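MRNA export factor MEX67 (Candida albicans, PDB 1Q40) probably promotes the export of messenger RNA from the nucleus, and contains an NTF2-like domain. Local coordinates at residues Phe70-Leu74 with Phe142-Pro148. Residues are numbered along the deposited sequence; the frame is centred on the assembly and turned at random.
Sequences FGYYL and FDEVAQP
Tyr72 CA and Pro148 CA, 7.9 Å from each other, mark the closest approach of the two backbones, one a turn and the other a strand end running into loop. Side chains make the contact, chiefly the two tyrosines, Glu144 and Pro148. The turn is closed by Tyr73 N bonding to Phe70 O at 2.9 Å. Pro148 lies over one face of the Tyr72 ring: its CD is 3.5 Å from the ring centroid and 9° off the normal, a CH-pi contact suited to proline, whose CD is polarised by the adjoining nitrogen. Gln147 CB approaches Tyr72 OH to 3.5 Å, while Gln147 NE2 is hydrogen-bonded to Tyr167 O. In this NTF2-like fold, strand 134-146 belongs to the curved mixed sheet, on whose Met47 and Ile206 the Tyr73 ring packs. Tyrosine adds a hydroxyl to that apolar ring: Tyr73 OH donates to Glu144 OE2 at 2.6 Å, on the anti side and 33° out of the carboxylate plane. Glutamate's extended chain (chi2 173°) brings the carboxylate off the strand to meet it. Lys181 forms a salt bridge with OE2, probably stabilising the buried charge; Ser179 N is hydrogen-bonded to Glu144 OE1. Phe142 CZ lies 3.7 Å from Tyr73 OH, which sits at the phenylalanine ring's edge.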
ATOM      1  N   PHE B  70       4.336 -15.049 -11.280  1.00 23.70           N
ATOM      2  CA  PHE B  70       3.956 -13.682 -11.660  1.00 23.08           C
ATOM      3  C   PHE B  70       4.334 -13.303 -13.109  1.00 23.43           C
ATOM      4  O   PHE B  70       4.416 -12.116 -13.427  1.00 22.59           O
ATOM      5  CB  PHE B  70       4.602 -12.678 -10.700  1.00 22.71           C
ATOM      6  CG  PHE B  70       4.067 -12.740  -9.299  1.00 21.86           C
ATOM      7  CD1 PHE B  70       4.778 -13.383  -8.291  1.00 21.14           C
ATOM      8  CD2 PHE B  70       2.871 -12.123  -8.980  1.00 19.76           C
ATOM      9  CE1 PHE B  70       4.283 -13.416  -6.984  1.00 22.23           C
ATOM     10  CE2 PHE B  70       2.363 -12.154  -7.685  1.00 20.10           C
ATOM     11  CZ  PHE B  70       3.070 -12.801  -6.678  1.00 21.99           C
ATOM     12  N   GLY B  71       4.554 -14.304 -13.967  1.00 23.29           N
ATOM     13  CA  GLY B  71       4.983 -14.111 -15.351  1.00 23.82           C
ATOM     14  C   GLY B  71       4.285 -13.067 -16.214  1.00 23.85           C
ATOM     15  O   GLY B  71       4.939 -12.391 -16.994  1.00 24.28           O
ATOM     16  N   TYR B  72       2.969 -12.918 -16.090  1.00 23.85           N
ATOM     17  CA  TYR B  72       2.242 -11.903 -16.871  1.00 24.59           C
ATOM     18  C   TYR B  72       2.448 -10.461 -16.378  1.00 24.35           C
ATOM     19  O   TYR B  72       2.206  -9.508 -17.116  1.00 25.76           O
ATOM     20  CB  TYR B  72       0.739 -12.210 -16.887  1.00 25.46           C
ATOM     21  CG  TYR B  72       0.328 -13.274 -17.890  1.00 26.61           C
ATOM     22  CD1 TYR B  72      -0.438 -14.369 -17.504  1.00 27.16           C
ATOM     23  CD2 TYR B  72       0.713 -13.179 -19.224  1.00 28.84           C
ATOM     24  CE1 TYR B  72      -0.807 -15.356 -18.427  1.00 28.81           C
ATOM     25  CE2 TYR B  72       0.356 -14.154 -20.150  1.00 29.68           C
ATOM     26  CZ  TYR B  72      -0.409 -15.232 -19.748  1.00 30.04           C
ATOM     27  OH  TYR B  72      -0.762 -16.173 -20.681  1.00 31.67           O
ATOM     28  N   TYR B  73       2.904 -10.319 -15.137  1.00 23.70           N
ATOM     29  CA  TYR B  73       2.990  -9.043 -14.438  1.00 23.34           C
ATOM     30  C   TYR B  73       4.395  -8.441 -14.339  1.00 23.93           C
ATOM     31  O   TYR B  73       4.545  -7.221 -14.190  1.00 23.95           O
ATOM     32  CB  TYR B  73       2.498  -9.249 -13.017  1.00 22.74           C
ATOM     33  CG  TYR B  73       1.059  -9.686 -12.909  1.00 21.25           C
ATOM     34  CD1 TYR B  73       0.043  -8.746 -12.818  1.00 21.45           C
ATOM     35  CD2 TYR B  73       0.714 -11.026 -12.894  1.00 21.39           C
ATOM     36  CE1 TYR B  73      -1.286  -9.121 -12.721  1.00 20.91           C
ATOM     37  CE2 TYR B  73      -0.638 -11.427 -12.783  1.00 20.53           C
ATOM     38  CZ  TYR B  73      -1.623 -10.467 -12.683  1.00 22.10           C
ATOM     39  OH  TYR B  73      -2.956 -10.805 -12.580  1.00 20.94           O
ATOM     40  N   LEU B  74       5.418  -9.286 -14.413  1.00 24.37           N
ATOM     41  CA  LEU B  74       6.768  -8.873 -14.039  1.00 25.40           C
ATOM     42  C   LEU B  74       7.380  -7.827 -14.951  1.00 26.61           C
ATOM     43  O   LEU B  74       8.065  -6.925 -14.472  1.00 26.33           O
ATOM     44  CB  LEU B  74       7.713 -10.075 -13.970  1.00 26.01           C
ATOM     45  CG  LEU B  74       7.490 -11.046 -12.828  1.00 25.51           C
ATOM     46  CD1 LEU B  74       8.384 -12.251 -13.035  1.00 27.41           C
ATOM     47  CD2 LEU B  74       7.786 -10.396 -11.507  1.00 26.30           C
ATOM     48  N   PHE B 142      -8.711 -11.732  -6.409  1.00 29.07           N
ATOM     49  CA  PHE B 142      -9.443 -12.044  -7.637  1.00 29.30           C
ATOM     50  C   PHE B 142      -9.026 -13.391  -8.218  1.00 29.86           C
ATOM     51  O   PHE B 142      -7.986 -13.948  -7.851  1.00 28.84           O
ATOM     52  CB  PHE B 142      -9.308 -10.925  -8.693  1.00 28.90           C
ATOM     53  CG  PHE B 142      -7.878 -10.602  -9.099  1.00 26.91           C
ATOM     54  CD1 PHE B 142      -7.163 -11.435  -9.959  1.00 27.11           C
ATOM     55  CD2 PHE B 142      -7.264  -9.456  -8.643  1.00 26.36           C
ATOM     56  CE1 PHE B 142      -5.841 -11.131 -10.331  1.00 25.00           C
ATOM     57  CE2 PHE B 142      -5.942  -9.148  -9.013  1.00 24.06           C
ATOM     58  CZ  PHE B 142      -5.246  -9.981  -9.857  1.00 23.87           C
ATOM     59  N   ASP B 143      -9.873 -13.924  -9.097  1.00 31.02           N
ATOM     60  CA  ASP B 143      -9.541 -15.068  -9.929  1.00 31.95           C
ATOM     61  C   ASP B 143      -9.088 -14.553 -11.282  1.00 31.20           C
ATOM     62  O   ASP B 143      -9.593 -13.548 -11.768  1.00 31.44           O
ATOM     63  CB  ASP B 143     -10.763 -15.956 -10.135  1.00 33.80           C
ATOM     64  CG  ASP B 143     -11.198 -16.632  -8.871  1.00 37.79           C
ATOM     65  OD1 ASP B 143     -10.633 -17.703  -8.565  1.00 42.47           O
ATOM     66  OD2 ASP B 143     -12.083 -16.168  -8.115  1.00 43.78           O
ATOM     67  N   GLU B 144      -8.123 -15.231 -11.883  1.00 30.78           N
ATOM     68  CA  GLU B 144      -7.755 -14.956 -13.260  1.00 30.74           C
ATOM     69  C   GLU B 144      -8.508 -15.951 -14.117  1.00 31.76           C
ATOM     70  O   GLU B 144      -8.389 -17.150 -13.906  1.00 32.46           O
ATOM     71  CB  GLU B 144      -6.252 -15.093 -13.453  1.00 29.83           C
ATOM     72  CG  GLU B 144      -5.466 -14.028 -12.713  1.00 29.13           C
ATOM     73  CD  GLU B 144      -3.964 -14.253 -12.767  1.00 28.93           C
ATOM     74  OE1 GLU B 144      -3.538 -15.314 -13.264  1.00 29.38           O
ATOM     75  OE2 GLU B 144      -3.205 -13.375 -12.294  1.00 27.02           O
ATOM     76  N   VAL B 145      -9.297 -15.450 -15.065  1.00 32.80           N
ATOM     77  CA  VAL B 145     -10.149 -16.292 -15.912  1.00 33.54           C
ATOM     78  C   VAL B 145      -9.616 -16.485 -17.337  1.00 33.21           C
ATOM     79  O   VAL B 145     -10.054 -17.385 -18.046  1.00 33.52           O
ATOM     80  CB  VAL B 145     -11.595 -15.756 -15.969  1.00 34.72           C
ATOM     81  CG1 VAL B 145     -12.224 -15.771 -14.580  1.00 35.95           C
ATOM     82  CG2 VAL B 145     -11.656 -14.349 -16.559  1.00 35.92           C
ATOM     83  N   ALA B 146      -8.681 -15.639 -17.756  1.00 32.13           N
ATOM     84  CA  ALA B 146      -8.079 -15.758 -19.074  1.00 31.86           C
ATOM     85  C   ALA B 146      -6.794 -14.950 -19.171  1.00 30.86           C
ATOM     86  O   ALA B 146      -6.573 -14.013 -18.394  1.00 30.10           O
ATOM     87  CB  ALA B 146      -9.075 -15.318 -20.182  1.00 32.91           C
ATOM     88  N   GLN B 147      -5.948 -15.340 -20.126  1.00 30.70           N
ATOM     89  CA  GLN B 147      -4.708 -14.627 -20.441  1.00 30.41           C
ATOM     90  C   GLN B 147      -5.071 -13.190 -20.799  1.00 30.07           C
ATOM     91  O   GLN B 147      -6.206 -12.928 -21.193  1.00 30.45           O
ATOM     92  CB  GLN B 147      -3.972 -15.317 -21.616  1.00 30.67           C
ATOM     93  CG  GLN B 147      -4.680 -15.200 -22.970  1.00 32.59           C
ATOM     94  CD  GLN B 147      -4.070 -16.066 -24.092  1.00 35.69           C
ATOM     95  OE1 GLN B 147      -3.584 -17.172 -23.847  1.00 37.80           O
ATOM     96  NE2 GLN B 147      -4.126 -15.561 -25.324  1.00 35.95           N
ATOM     97  N   PRO B 148      -4.136 -12.254 -20.667  1.00 29.39           N
ATOM     98  CA  PRO B 148      -4.395 -10.880 -21.109  1.00 29.55           C
ATOM     99  C   PRO B 148      -4.641 -10.799 -22.621  1.00 29.70           C
ATOM    100  O   PRO B 148      -4.179 -11.647 -23.384  1.00 28.83           O
ATOM    101  CB  PRO B 148      -3.117 -10.119 -20.708  1.00 28.84           C
ATOM    102  CG  PRO B 148      -2.103 -11.137 -20.488  1.00 29.55           C
ATOM    103  CD  PRO B 148      -2.793 -12.405 -20.085  1.00 29.09           C
TER